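Local coordinates for metallo-beta-lactamase domain-containing protein 1 (Thermotoga maritima, PDB 1ZTC) that is probably a metal-dependent hydrolase of the metallo-beta-lactamase fold, perhaps an RNA-cleaving endoribonuclease, and holds two nickel ions in its metal centre, at residues I17-G22 with D58-K63; I48-N53 with V77-V82; G52-M57 with H86-V91; S70-T75 with F93-F98; L170-I175 with V208-A213. One frame throughout, in Å; residues are numbered along the deposited sequence.

Contacts 1, 2 and 4 all reach the six-stranded mixed sheet: contact 1 lays helix 57-67 against its outermost strand 13-19, contact 2 pairs strands 45-49 and 76-78 within it, and contact 4 lies where strand 97-101 begins. Contact 5 pairs strands 169-171 and 206-208 of the second, five-stranded sheet. Contacts 2 and 3 share Gly52 and Asn53, their centres about 9 Å apart. Along the chain, contacts 1 and 4 each alternate with both, but contact 1 closes before contact 4 opens, and contact 5 follows them all. Contacts 2, 3 and 5 bring nickel ligands from strand ends of both sheets and from helix 84-87; contact 4 brings none, its centre about 23 Å from that of contact 5.

Contact 1: residues I17-G22 with D58-K63; sequences ILVTGG and DELEEK
Lys63 reaches back across Leu18 to grip its carbonyl oxygen. Its CB packs on CD2 of Leu18 at 4.1 Å, and CG lies 3.4 Å from Leu18 O. Bends at chi2 (-64°) and chi4 (81°) curl the chain round that oxygen, keeping CD and CE close to it, until NZ donates to Leu18 O at 2.8 Å from above the carbonyl plane. The ammonium also donates a hydrogen bond to a water that in turn donates to Ile17 O, and it forms a weak salt bridge with Glu59 OE2 at 3.4 Å. A long, flexible lysine suits this place because its methylenes serve the apolar part and its tip the backbone. Glu59 OE2 receives a second water, held by Thr20 N, while OE1 makes a salt bridge with Arg29 of the second subunit. On the apolar side, Leu60 CD2 fits between Leu18 CD1 (4.0 Å) and Val19 CG2 (3.9 Å), crossing both side chains at about a right angle. Leu18 and Val19 face Val37 in a classic beta bulge. Residues 58-63 of helix 57-67 run at 143° to residues 17-19 of strand 13-19, roughly antiparallel, and Leu18 and Leu60 pack between the helix and adjoining strand 37-42.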
# COMPACT_ATOMS: atom_id res chain seq x y z
N ILE A 17 -3.75 -8.02 -20.97
CA ILE A 17 -3.06 -7.40 -19.86
C ILE A 17 -3.50 -8.11 -18.58
O ILE A 17 -4.63 -7.96 -18.14
CB ILE A 17 -3.31 -5.88 -19.81
CG1 ILE A 17 -2.75 -5.22 -21.08
CG2 ILE A 17 -2.60 -5.26 -18.60
CD1 ILE A 17 -3.23 -3.81 -21.33
N LEU A 18 -2.62 -8.91 -18.00
CA LEU A 18 -2.97 -9.71 -16.84
C LEU A 18 -3.03 -8.87 -15.57
O LEU A 18 -3.85 -9.13 -14.67
CB LEU A 18 -1.95 -10.83 -16.66
CG LEU A 18 -1.75 -11.77 -17.83
CD1 LEU A 18 -0.93 -12.95 -17.38
CD2 LEU A 18 -3.10 -12.22 -18.43
N VAL A 19 -2.16 -7.89 -15.49
CA VAL A 19 -2.03 -6.99 -14.37
C VAL A 19 -1.70 -5.60 -14.91
O VAL A 19 -0.79 -5.46 -15.71
CB VAL A 19 -0.83 -7.43 -13.49
CG1 VAL A 19 -0.47 -6.40 -12.43
CG2 VAL A 19 -1.06 -8.83 -12.90
N THR A 20 -2.41 -4.57 -14.45
CA THR A 20 -1.92 -3.20 -14.62
C THR A 20 -1.16 -2.82 -13.36
O THR A 20 -1.63 -2.98 -12.23
CB THR A 20 -3.01 -2.14 -14.94
OG1 THR A 20 -3.92 -2.07 -13.86
CG2 THR A 20 -3.77 -2.50 -16.19
N GLY A 21 0.06 -2.33 -13.57
CA GLY A 21 1.00 -2.12 -12.49
C GLY A 21 0.73 -0.90 -11.66
O GLY A 21 -0.13 -0.08 -11.99
N GLY A 22 1.49 -0.77 -10.58
CA GLY A 22 1.34 0.34 -9.67
C GLY A 22 2.55 0.50 -8.80
O GLY A 22 3.62 -0.06 -9.08
N ASP A 58 -1.93 -13.06 -6.35
CA ASP A 58 -3.36 -13.41 -6.37
C ASP A 58 -4.01 -13.04 -7.70
O ASP A 58 -4.87 -13.75 -8.20
CB ASP A 58 -4.14 -12.72 -5.26
CG ASP A 58 -3.70 -13.14 -3.87
OD1 ASP A 58 -3.14 -14.26 -3.74
OD2 ASP A 58 -3.93 -12.34 -2.91
N GLU A 59 -3.63 -11.90 -8.27
CA GLU A 59 -4.18 -11.50 -9.56
C GLU A 59 -3.74 -12.45 -10.66
O GLU A 59 -4.54 -12.84 -11.52
CB GLU A 59 -3.82 -10.05 -9.94
CG GLU A 59 -4.69 -9.53 -11.11
CD GLU A 59 -4.56 -8.03 -11.38
OE1 GLU A 59 -3.63 -7.37 -10.81
OE2 GLU A 59 -5.42 -7.52 -12.14
N LEU A 60 -2.45 -12.82 -10.64
CA LEU A 60 -1.94 -13.75 -11.62
C LEU A 60 -2.60 -15.11 -11.51
O LEU A 60 -2.95 -15.70 -12.53
CB LEU A 60 -0.43 -13.87 -11.53
CG LEU A 60 0.27 -12.61 -12.04
CD1 LEU A 60 1.71 -12.61 -11.56
CD2 LEU A 60 0.19 -12.46 -13.55
N GLU A 61 -2.78 -15.60 -10.29
CA GLU A 61 -3.48 -16.86 -10.05
C GLU A 61 -4.84 -16.89 -10.76
O GLU A 61 -5.23 -17.86 -11.42
CB GLU A 61 -3.68 -16.99 -8.54
CG GLU A 61 -4.15 -18.36 -8.04
CD GLU A 61 -2.98 -19.30 -7.92
OE1 GLU A 61 -2.69 -19.99 -8.92
OE2 GLU A 61 -2.32 -19.28 -6.87
N GLU A 62 -5.58 -15.82 -10.55
CA GLU A 62 -6.92 -15.66 -11.10
C GLU A 62 -6.89 -15.57 -12.63
O GLU A 62 -7.71 -16.21 -13.31
CB GLU A 62 -7.43 -14.40 -10.42
CG GLU A 62 -8.72 -13.83 -10.71
CD GLU A 62 -8.83 -12.53 -9.88
OE1 GLU A 62 -9.02 -12.61 -8.63
OE2 GLU A 62 -8.62 -11.44 -10.48
N LYS A 63 -5.93 -14.83 -13.20
CA LYS A 63 -5.85 -14.73 -14.66
C LYS A 63 -5.38 -16.03 -15.33
O LYS A 63 -5.91 -16.42 -16.36
CB LYS A 63 -4.96 -13.58 -15.09
CG LYS A 63 -5.35 -12.22 -14.57
CD LYS A 63 -6.69 -11.78 -15.09
CE LYS A 63 -7.20 -10.58 -14.31
NZ LYS A 63 -6.60 -9.35 -14.77
O HOH W 1 -6.96 -9.28 -17.67
O HOH W 2 -5.15 -5.34 -13.63

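Contact 2: residues I48-N53 with V77-V82; sequences IIDPGN and VLFTHV. With NI (nickel (II) ion), chain F.
Pro51 pushes its CD into the corner between Val77 and Phe79, 3.8 Å from Val77 CG1 and 3.7 Å from CE1 at the edge of the phenyl ring. The rigid pyrrolidine is a good filler: its side chain crosses that of Phe79 at about a right angle, and its nitrogen needs no hydrogen-bond partner. On the other face of the sheet, Ile49 CG1 rests obliquely on Leu78 CD1 at 4.2 Å. Between the two layers the strands pair in parallel, with Leu78 N bonded to Ile48 O and Asp50 N to Leu78 O. Where the strands part, the carboxylate of Asp50 grips Thr80 with both oxygens, on their syn sides: OD1 takes the backbone N of Thr80 at 2.9 Å, and OD2 takes OG1 at 2.7 Å. OD2 also accepts from His86 ND1. Thr80 OG1, placed between backbone N and carbonyl carbon (chi1 59°), also accepts from His81 ND1 at 2.9 Å, almost in the imidazole plane. This fixes the ring's rotation and turns His81 NE2 to one nickel ion at 2.1 Å. His81 opens the HxHxDH signature (with His83, Asp85, His86) of the metallo-beta-lactamase fold, set just after the second strand of a beta-alpha-beta unit.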
# COMPACT_ATOMS: atom_id res chain seq x y z
N ILE A 48 5.15 -13.88 -22.04
CA ILE A 48 4.97 -12.83 -21.02
C ILE A 48 6.01 -11.74 -21.19
O ILE A 48 7.20 -12.01 -21.30
CB ILE A 48 5.02 -13.42 -19.59
CG1 ILE A 48 3.78 -14.29 -19.38
CG2 ILE A 48 5.09 -12.29 -18.54
CD1 ILE A 48 3.78 -15.15 -18.15
N ILE A 49 5.56 -10.49 -21.16
CA ILE A 49 6.47 -9.35 -21.07
C ILE A 49 6.32 -8.73 -19.70
O ILE A 49 5.22 -8.28 -19.35
CB ILE A 49 6.20 -8.31 -22.17
CG1 ILE A 49 6.32 -8.96 -23.56
CG2 ILE A 49 7.19 -7.17 -22.07
CD1 ILE A 49 6.06 -7.99 -24.73
N ASP A 50 7.43 -8.73 -18.94
CA ASP A 50 7.50 -8.26 -17.55
C ASP A 50 6.56 -9.07 -16.66
O ASP A 50 5.43 -8.66 -16.44
CB ASP A 50 7.24 -6.75 -17.44
CG ASP A 50 8.42 -5.91 -17.91
OD1 ASP A 50 9.46 -6.52 -18.28
OD2 ASP A 50 8.34 -4.67 -17.88
N PRO A 51 7.04 -10.22 -16.14
CA PRO A 51 6.22 -11.12 -15.32
C PRO A 51 5.76 -10.55 -13.98
O PRO A 51 4.83 -11.10 -13.36
CB PRO A 51 7.11 -12.36 -15.14
CG PRO A 51 8.50 -11.84 -15.29
CD PRO A 51 8.39 -10.78 -16.36
N GLY A 52 6.41 -9.48 -13.53
CA GLY A 52 5.96 -8.75 -12.40
C GLY A 52 6.54 -9.17 -11.06
O GLY A 52 7.56 -9.85 -10.96
N ASN A 53 5.85 -8.73 -10.02
CA ASN A 53 6.34 -8.85 -8.67
C ASN A 53 5.43 -9.76 -7.84
O ASN A 53 4.29 -10.01 -8.18
CB ASN A 53 6.40 -7.45 -8.05
CG ASN A 53 7.22 -7.41 -6.77
OD1 ASN A 53 8.21 -8.13 -6.65
ND2 ASN A 53 6.71 -6.68 -5.76
N VAL A 77 9.66 -15.28 -22.10
CA VAL A 77 9.51 -14.16 -21.17
C VAL A 77 10.50 -13.08 -21.53
O VAL A 77 11.71 -13.35 -21.61
CB VAL A 77 9.72 -14.59 -19.70
CG1 VAL A 77 9.65 -13.39 -18.76
CG2 VAL A 77 8.68 -15.62 -19.31
N LEU A 78 9.99 -11.88 -21.80
CA LEU A 78 10.83 -10.74 -22.15
C LEU A 78 10.79 -9.69 -21.04
O LEU A 78 9.76 -9.49 -20.38
CB LEU A 78 10.39 -10.13 -23.48
CG LEU A 78 10.38 -11.09 -24.67
CD1 LEU A 78 9.06 -11.83 -24.79
CD2 LEU A 78 10.63 -10.33 -25.95
N PHE A 79 11.93 -9.04 -20.83
CA PHE A 79 12.06 -8.00 -19.82
C PHE A 79 12.34 -6.65 -20.44
O PHE A 79 13.28 -6.49 -21.22
CB PHE A 79 13.22 -8.30 -18.86
CG PHE A 79 13.16 -9.66 -18.20
CD1 PHE A 79 12.04 -10.05 -17.47
CD2 PHE A 79 14.25 -10.51 -18.25
CE1 PHE A 79 11.99 -11.28 -16.84
CE2 PHE A 79 14.21 -11.74 -17.64
CZ PHE A 79 13.07 -12.13 -16.91
N THR A 80 11.55 -5.65 -20.06
CA THR A 80 11.92 -4.28 -20.36
C THR A 80 13.26 -3.97 -19.71
O THR A 80 14.15 -3.42 -20.33
CB THR A 80 10.86 -3.28 -19.92
OG1 THR A 80 10.62 -3.38 -18.51
CG2 THR A 80 9.58 -3.53 -20.70
N HIS A 81 13.41 -4.38 -18.45
CA HIS A 81 14.67 -4.21 -17.78
C HIS A 81 14.75 -5.02 -16.50
O HIS A 81 13.75 -5.54 -16.02
CB HIS A 81 14.90 -2.73 -17.49
CG HIS A 81 13.94 -2.13 -16.52
ND1 HIS A 81 12.58 -2.14 -16.71
CD2 HIS A 81 14.16 -1.45 -15.37
CE1 HIS A 81 12.00 -1.49 -15.72
NE2 HIS A 81 12.94 -1.07 -14.89
N VAL A 82 15.94 -5.05 -15.91
CA VAL A 82 16.23 -5.90 -14.78
C VAL A 82 16.05 -5.12 -13.48
O VAL A 82 17.01 -4.70 -12.87
CB VAL A 82 17.64 -6.49 -14.93
CG1 VAL A 82 17.97 -7.39 -13.70
CG2 VAL A 82 17.69 -7.25 -16.21
NI NI F . 12.68 0.34 -13.29
O HOH W 3 11.45 -0.75 -11.85
O HOH W 4 12.12 1.81 -11.44

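Contact 3: residues G52-M57 with H86-V91; sequences GNLSSM and HIFNSV. With NI (nickel (II) ion), chain E.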
# COMPACT_ATOMS: atom_id res chain seq x y z
N GLY A 52 6.41 -9.48 -13.53
CA GLY A 52 5.96 -8.75 -12.40
C GLY A 52 6.54 -9.17 -11.06
O GLY A 52 7.56 -9.85 -10.96
N ASN A 53 5.85 -8.73 -10.02
CA ASN A 53 6.34 -8.85 -8.67
C ASN A 53 5.43 -9.76 -7.84
O ASN A 53 4.29 -10.01 -8.18
CB ASN A 53 6.40 -7.45 -8.05
CG ASN A 53 7.22 -7.41 -6.77
OD1 ASN A 53 8.21 -8.13 -6.65
ND2 ASN A 53 6.71 -6.68 -5.76
N LEU A 54 5.99 -10.25 -6.74
CA LEU A 54 5.36 -11.18 -5.86
C LEU A 54 3.97 -10.73 -5.40
O LEU A 54 3.06 -11.54 -5.22
CB LEU A 54 6.28 -11.37 -4.65
CG LEU A 54 5.81 -12.35 -3.57
CD1 LEU A 54 5.63 -13.73 -4.17
CD2 LEU A 54 6.82 -12.39 -2.41
N SER A 55 3.82 -9.43 -5.19
CA SER A 55 2.59 -8.87 -4.70
C SER A 55 1.37 -9.03 -5.65
O SER A 55 0.23 -8.90 -5.20
CB SER A 55 2.83 -7.40 -4.33
OG SER A 55 3.21 -6.62 -5.44
N SER A 56 1.63 -9.32 -6.94
CA SER A 56 0.58 -9.62 -7.92
C SER A 56 0.14 -11.09 -7.98
O SER A 56 -0.65 -11.46 -8.84
CB SER A 56 1.05 -9.20 -9.31
OG SER A 56 1.18 -7.80 -9.36
N MSE A 57 0.62 -11.90 -7.05
CA MSE A 57 0.40 -13.34 -7.08
C MSE A 57 -1.08 -13.74 -7.11
O MSE A 57 -1.44 -14.68 -7.82
CB MSE A 57 1.12 -14.05 -5.90
CG MSE A 57 0.57 -13.67 -4.52
SE MSE A 57 1.62 -14.53 -3.11
CE MSE A 57 2.01 -12.84 -1.98
N HIS A 86 9.67 -5.84 -11.91
CA HIS A 86 9.36 -6.34 -13.26
C HIS A 86 9.71 -7.83 -13.49
O HIS A 86 9.08 -8.51 -14.31
CB HIS A 86 10.15 -5.47 -14.27
CG HIS A 86 9.66 -4.07 -14.36
ND1 HIS A 86 9.00 -3.59 -15.47
CD2 HIS A 86 9.68 -3.05 -13.47
CE1 HIS A 86 8.65 -2.33 -15.26
NE2 HIS A 86 9.03 -1.99 -14.05
N ILE A 87 10.74 -8.32 -12.82
CA ILE A 87 11.31 -9.62 -13.13
C ILE A 87 11.07 -10.72 -12.10
O ILE A 87 11.33 -11.89 -12.39
CB ILE A 87 12.83 -9.52 -13.35
CG1 ILE A 87 13.56 -9.16 -12.03
CG2 ILE A 87 13.14 -8.53 -14.46
CD1 ILE A 87 15.03 -9.15 -12.12
N PHE A 88 10.68 -10.37 -10.88
CA PHE A 88 10.68 -11.35 -9.79
C PHE A 88 9.94 -12.65 -10.16
O PHE A 88 10.44 -13.77 -9.91
CB PHE A 88 10.04 -10.80 -8.52
CG PHE A 88 9.98 -11.81 -7.44
CD1 PHE A 88 11.06 -12.01 -6.61
CD2 PHE A 88 8.87 -12.64 -7.30
CE1 PHE A 88 11.05 -13.01 -5.65
CE2 PHE A 88 8.85 -13.65 -6.33
CZ PHE A 88 9.94 -13.81 -5.50
N ASN A 89 8.76 -12.49 -10.74
CA ASN A 89 7.88 -13.64 -11.05
C ASN A 89 8.45 -14.55 -12.13
O ASN A 89 7.89 -15.62 -12.38
CB ASN A 89 6.44 -13.18 -11.42
CG ASN A 89 5.69 -12.59 -10.26
OD1 ASN A 89 6.01 -12.87 -9.12
ND2 ASN A 89 4.64 -11.81 -10.54
N SER A 90 9.55 -14.14 -12.76
CA SER A 90 10.29 -15.00 -13.71
C SER A 90 10.65 -16.36 -13.09
O SER A 90 10.77 -17.35 -13.79
CB SER A 90 11.54 -14.28 -14.18
OG SER A 90 12.49 -14.08 -13.13
N VAL A 91 10.82 -16.41 -11.77
CA VAL A 91 11.11 -17.64 -11.06
C VAL A 91 10.02 -18.71 -11.22
O VAL A 91 10.27 -19.90 -11.01
CB VAL A 91 11.42 -17.40 -9.54
CG1 VAL A 91 12.55 -16.41 -9.38
CG2 VAL A 91 10.15 -16.89 -8.76
NI NI E . 9.20 -0.17 -12.75
O HOH W 5 9.87 1.20 -10.66
O HOH W 3 11.45 -0.75 -11.85
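Phe88 and Leu54 lie side by side and point the same way, with Leu54 CB 3.8 Å from CE2 of the ring. Nearer the backbone, the amide of Asn53 stands almost perpendicular to that ring, at 86°, with OD1 3.7 Å from Phe88 CB. CG of Phe88, anti to the backbone N (chi1 177°), brings the ring alongside Leu54. Asn89 turns its amide to the backbone instead: ND2 donates weakly to Asn53 O at 3.0 Å and has a stronger partner in Pro51 O. Its own N bonds to Gly52 O at 2.9 Å, and Gly52 N bonds to His86 O at 2.9 Å. Glycine suits this place, since its phi is positive (92°) and the backbone here passes tightly by the carbonyl of Pro51. His86 extends away from this junction to bind nickel through NE2, while ND1 bonds to Asp50. The chemistry implies a loop knitted to the metal-binding helix by backbone and amide bonds, which would hold His86 in position, probably with its ring polarised by the aspartate.

Contact 4: residues S70-T75 with F93-F98; sequences SPDDIT and FENATF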
# COMPACT_ATOMS: atom_id res chain seq x y z
N SER A 70 -1.01 -22.98 -16.99
CA SER A 70 -0.13 -23.07 -15.86
C SER A 70 1.13 -22.27 -16.20
O SER A 70 1.39 -21.97 -17.37
CB SER A 70 0.15 -24.56 -15.61
OG SER A 70 1.48 -24.84 -15.23
N PRO A 71 1.91 -21.89 -15.19
CA PRO A 71 3.23 -21.32 -15.43
C PRO A 71 4.11 -22.20 -16.34
O PRO A 71 4.91 -21.68 -17.09
CB PRO A 71 3.84 -21.24 -14.01
CG PRO A 71 2.65 -21.11 -13.10
CD PRO A 71 1.58 -21.96 -13.74
N ASP A 72 3.96 -23.51 -16.26
CA ASP A 72 4.72 -24.44 -17.09
C ASP A 72 4.46 -24.30 -18.58
O ASP A 72 5.23 -24.82 -19.39
CB ASP A 72 4.43 -25.90 -16.71
CG ASP A 72 4.78 -26.21 -15.27
OD1 ASP A 72 5.65 -25.52 -14.70
OD2 ASP A 72 4.18 -27.13 -14.70
N ASP A 73 3.37 -23.63 -18.94
CA ASP A 73 3.00 -23.45 -20.35
C ASP A 73 3.61 -22.20 -20.95
O ASP A 73 3.51 -21.99 -22.15
CB ASP A 73 1.48 -23.38 -20.50
CG ASP A 73 0.77 -24.66 -20.01
OD1 ASP A 73 1.19 -25.79 -20.34
OD2 ASP A 73 -0.23 -24.51 -19.29
N ILE A 74 4.23 -21.36 -20.13
CA ILE A 74 4.85 -20.16 -20.65
C ILE A 74 6.17 -20.53 -21.34
O ILE A 74 7.03 -21.12 -20.72
CB ILE A 74 5.11 -19.14 -19.52
CG1 ILE A 74 3.78 -18.76 -18.84
CG2 ILE A 74 5.87 -17.94 -20.03
CD1 ILE A 74 2.67 -18.29 -19.78
N THR A 75 6.28 -20.15 -22.61
CA THR A 75 7.40 -20.48 -23.49
C THR A 75 8.44 -19.36 -23.59
O THR A 75 9.59 -19.63 -23.87
CB THR A 75 6.86 -20.78 -24.92
OG1 THR A 75 6.14 -19.64 -25.42
CG2 THR A 75 5.94 -21.99 -24.89
N PHE A 93 8.52 -19.52 -14.13
CA PHE A 93 8.45 -20.07 -15.48
C PHE A 93 9.70 -20.89 -15.81
O PHE A 93 10.68 -20.38 -16.35
CB PHE A 93 8.18 -18.94 -16.47
CG PHE A 93 7.05 -18.05 -16.06
CD1 PHE A 93 5.77 -18.55 -15.98
CD2 PHE A 93 7.28 -16.75 -15.67
CE1 PHE A 93 4.72 -17.76 -15.53
CE2 PHE A 93 6.25 -15.95 -15.24
CZ PHE A 93 4.96 -16.45 -15.18
N GLU A 94 9.64 -22.17 -15.50
CA GLU A 94 10.79 -23.06 -15.59
C GLU A 94 11.08 -23.50 -17.02
O GLU A 94 12.16 -24.03 -17.29
CB GLU A 94 10.55 -24.38 -14.81
CG GLU A 94 9.75 -24.32 -13.49
CD GLU A 94 10.60 -24.20 -12.24
OE1 GLU A 94 11.80 -24.55 -12.28
OE2 GLU A 94 10.04 -23.77 -11.21
N ASN A 95 10.10 -23.36 -17.90
CA ASN A 95 10.21 -23.84 -19.29
C ASN A 95 10.39 -22.73 -20.32
O ASN A 95 10.41 -22.98 -21.52
CB ASN A 95 8.95 -24.63 -19.67
CG ASN A 95 8.80 -25.92 -18.89
OD1 ASN A 95 9.79 -26.57 -18.54
ND2 ASN A 95 7.55 -26.32 -18.63
N ALA A 96 10.53 -21.50 -19.86
CA ALA A 96 10.59 -20.35 -20.72
C ALA A 96 12.01 -20.03 -21.16
O ALA A 96 12.99 -20.33 -20.48
CB ALA A 96 10.00 -19.15 -20.01
N THR A 97 12.09 -19.43 -22.34
CA THR A 97 13.29 -18.74 -22.77
C THR A 97 13.11 -17.29 -22.34
O THR A 97 12.04 -16.71 -22.52
CB THR A 97 13.45 -18.83 -24.28
OG1 THR A 97 13.45 -20.22 -24.63
CG2 THR A 97 14.75 -18.15 -24.74
N PHE A 98 14.17 -16.73 -21.76
CA PHE A 98 14.19 -15.38 -21.28
C PHE A 98 14.92 -14.46 -22.22
O PHE A 98 15.96 -14.83 -22.74
CB PHE A 98 14.83 -15.34 -19.88
CG PHE A 98 14.04 -16.10 -18.87
CD1 PHE A 98 12.93 -15.52 -18.28
CD2 PHE A 98 14.37 -17.42 -18.55
CE1 PHE A 98 12.15 -16.22 -17.38
CE2 PHE A 98 13.59 -18.13 -17.64
CZ PHE A 98 12.48 -17.52 -17.06
O HOH W 6 7.47 -21.90 -18.05
O HOH W 7 6.85 -23.20 -14.97
O HOH W 8 10.76 -21.80 -24.69
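The backbones join at Thr75 and Thr97, where Thr97 N donates to Thr75 O at 2.9 Å with a nearly straight bond of 170°. Further back, Asn95 gives a straight side-chain bond: its ND2 meets Asp72 O at 2.9 Å, in the plane of both the amide and the carbonyl and on a lone pair. Asparagine suits this spot, being short enough for its amide to reach the carbonyl of Asp72 in the 3-10 segment 71-73. Phe93 fills the apolar side. Its CD1 lies 3.5 Å from Ile74 CG1 and 3.9 Å from Pro71 CB, while Pro71 O comes to the ring's edge, 3.4 Å from Phe93 CD1. With CG anti to the carbonyl carbon (chi1 -49°), the ring swings across toward the turn. A water, within bonding distance of Pro71 O and Ile74 O, accepts from Asn95 N. On the outer side, Asp72 pairs with Arg118 and Glu94 with Lys122, both of the second subunit. The acidic pair is therefore probably tempered by those cations, while the apolar ring and the hydrogen bonds join the 3-10 turn to the loop that leads into strand 97-101.

Contact 5: residues L170-I175 with V208-A213; sequences LITGDI and VFPHDA. With NI (nickel (II) ion), chain E; NI (nickel (II) ion), chain F.
Asp174 and His211 meet at one nickel ion, bound by Asp174 OD2 at 2.2 Å and His211 NE2 at 2.2 Å. The same OD2 reaches the second nickel at 2.3 Å, so one carboxylate oxygen bridges the pair, and one water is also shared by both metals. OD1 of Asp174 lies at the edge of the imidazole, 3.2 Å from His211 CD2, and close beside Pro210 CG. His211 ND1 is bonded to Gly22 O, which holds the ring's rotation. In the next shell, Pro210 packs its CD 3.2 Å from Gly173 O. That carbonyl also accepts from Thr172 OG1 on a lone pair at 2.8 Å. Gly173, with its positive phi, suits the sharp bend that turns the chain toward the metals, and a water links its N to Val208 O. Outermost, the strands pair in parallel: Val208 N bonds to Leu170 O and Thr172 N to Val208 O, while Ile171 CD1 packs on Val208 CB at 3.6 Å. Loops at the ends of neighbouring strands carrying a bridging aspartate and a terminal histidine are typical of dinuclear hydrolases of the metallo-beta-lactamase superfamily such as glyoxalase II and RNase Z, the site being completed here by His81, His83, Asp85, His86 and His152.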
# COMPACT_ATOMS: atom_id res chain seq x y z
N LEU A 170 2.38 -0.23 -27.82
CA LEU A 170 3.72 0.03 -27.31
C LEU A 170 3.79 -0.27 -25.81
O LEU A 170 3.11 0.38 -25.00
CB LEU A 170 4.14 1.48 -27.55
CG LEU A 170 5.57 1.85 -27.09
CD1 LEU A 170 6.61 1.01 -27.78
CD2 LEU A 170 5.87 3.30 -27.30
N ILE A 171 4.60 -1.28 -25.47
CA ILE A 171 4.97 -1.57 -24.09
C ILE A 171 6.18 -0.66 -23.77
O ILE A 171 7.28 -0.87 -24.23
CB ILE A 171 5.39 -3.04 -23.91
CG1 ILE A 171 4.38 -4.01 -24.55
CG2 ILE A 171 5.66 -3.34 -22.40
CD1 ILE A 171 2.98 -3.84 -24.09
N THR A 172 5.92 0.41 -23.03
CA THR A 172 6.92 1.48 -22.90
C THR A 172 8.06 1.10 -21.99
O THR A 172 9.23 1.46 -22.27
CB THR A 172 6.30 2.79 -22.36
OG1 THR A 172 5.81 2.60 -21.02
CG2 THR A 172 5.18 3.24 -23.26
N GLY A 173 7.72 0.36 -20.93
CA GLY A 173 8.61 0.19 -19.82
C GLY A 173 8.74 1.50 -19.06
O GLY A 173 7.92 2.44 -19.22
N ASP A 174 9.76 1.56 -18.22
CA ASP A 174 9.91 2.61 -17.24
C ASP A 174 10.45 3.92 -17.75
O ASP A 174 10.68 4.83 -16.96
CB ASP A 174 10.77 2.11 -16.10
CG ASP A 174 9.96 1.44 -15.01
OD1 ASP A 174 8.74 1.58 -14.95
OD2 ASP A 174 10.56 0.83 -14.15
N ILE A 175 10.65 4.05 -19.06
CA ILE A 175 10.93 5.36 -19.61
C ILE A 175 9.70 6.29 -19.45
O ILE A 175 9.86 7.50 -19.44
CB ILE A 175 11.36 5.29 -21.09
CG1 ILE A 175 10.25 4.67 -21.94
CG2 ILE A 175 12.68 4.51 -21.21
CD1 ILE A 175 10.54 4.68 -23.43
N VAL A 208 1.03 0.99 -23.24
CA VAL A 208 0.97 0.16 -22.05
C VAL A 208 2.13 0.54 -21.13
O VAL A 208 3.28 0.20 -21.38
CB VAL A 208 0.99 -1.34 -22.40
CG1 VAL A 208 1.07 -2.23 -21.14
CG2 VAL A 208 -0.26 -1.71 -23.23
N PHE A 209 1.79 1.25 -20.06
CA PHE A 209 2.75 1.71 -19.07
C PHE A 209 2.98 0.61 -18.02
O PHE A 209 2.15 -0.28 -17.84
CB PHE A 209 2.24 2.96 -18.35
CG PHE A 209 1.82 4.07 -19.28
CD1 PHE A 209 2.75 4.75 -20.04
CD2 PHE A 209 0.50 4.44 -19.36
CE1 PHE A 209 2.35 5.77 -20.89
CE2 PHE A 209 0.11 5.46 -20.19
CZ PHE A 209 1.03 6.12 -20.96
N PRO A 210 4.15 0.62 -17.38
CA PRO A 210 4.46 -0.42 -16.38
C PRO A 210 3.83 -0.21 -15.01
O PRO A 210 3.82 -1.16 -14.22
CB PRO A 210 5.98 -0.35 -16.30
CG PRO A 210 6.28 1.12 -16.60
CD PRO A 210 5.33 1.48 -17.65
N HIS A 211 3.38 1.00 -14.70
CA HIS A 211 2.84 1.33 -13.37
C HIS A 211 1.60 2.18 -13.45
O HIS A 211 1.39 3.05 -12.60
CB HIS A 211 3.92 2.02 -12.51
CG HIS A 211 5.12 1.17 -12.34
ND1 HIS A 211 5.10 0.03 -11.56
CD2 HIS A 211 6.33 1.21 -12.94
CE1 HIS A 211 6.27 -0.59 -11.68
NE2 HIS A 211 7.02 0.09 -12.53
N ASP A 212 0.79 1.92 -14.47
CA ASP A 212 -0.49 2.59 -14.60
C ASP A 212 -1.35 1.79 -15.57
O ASP A 212 -0.87 0.87 -16.20
CB ASP A 212 -0.28 4.02 -15.11
CG ASP A 212 -1.41 4.95 -14.73
OD1 ASP A 212 -2.49 4.49 -14.25
OD2 ASP A 212 -1.19 6.17 -14.86
N ALA A 213 -2.63 2.14 -15.64
CA ALA A 213 -3.54 1.62 -16.64
C ALA A 213 -3.11 2.16 -18.02
O ALA A 213 -2.57 3.25 -18.12
CB ALA A 213 -4.98 2.03 -16.31
NI NI E . 9.20 -0.17 -12.75
NI NI F . 12.68 0.34 -13.29
O HOH W 9 5.43 -1.00 -19.89
O HOH W 5 9.87 1.20 -10.66
O HOH W 3 11.45 -0.75 -11.85
O HOH W 4 12.12 1.81 -11.44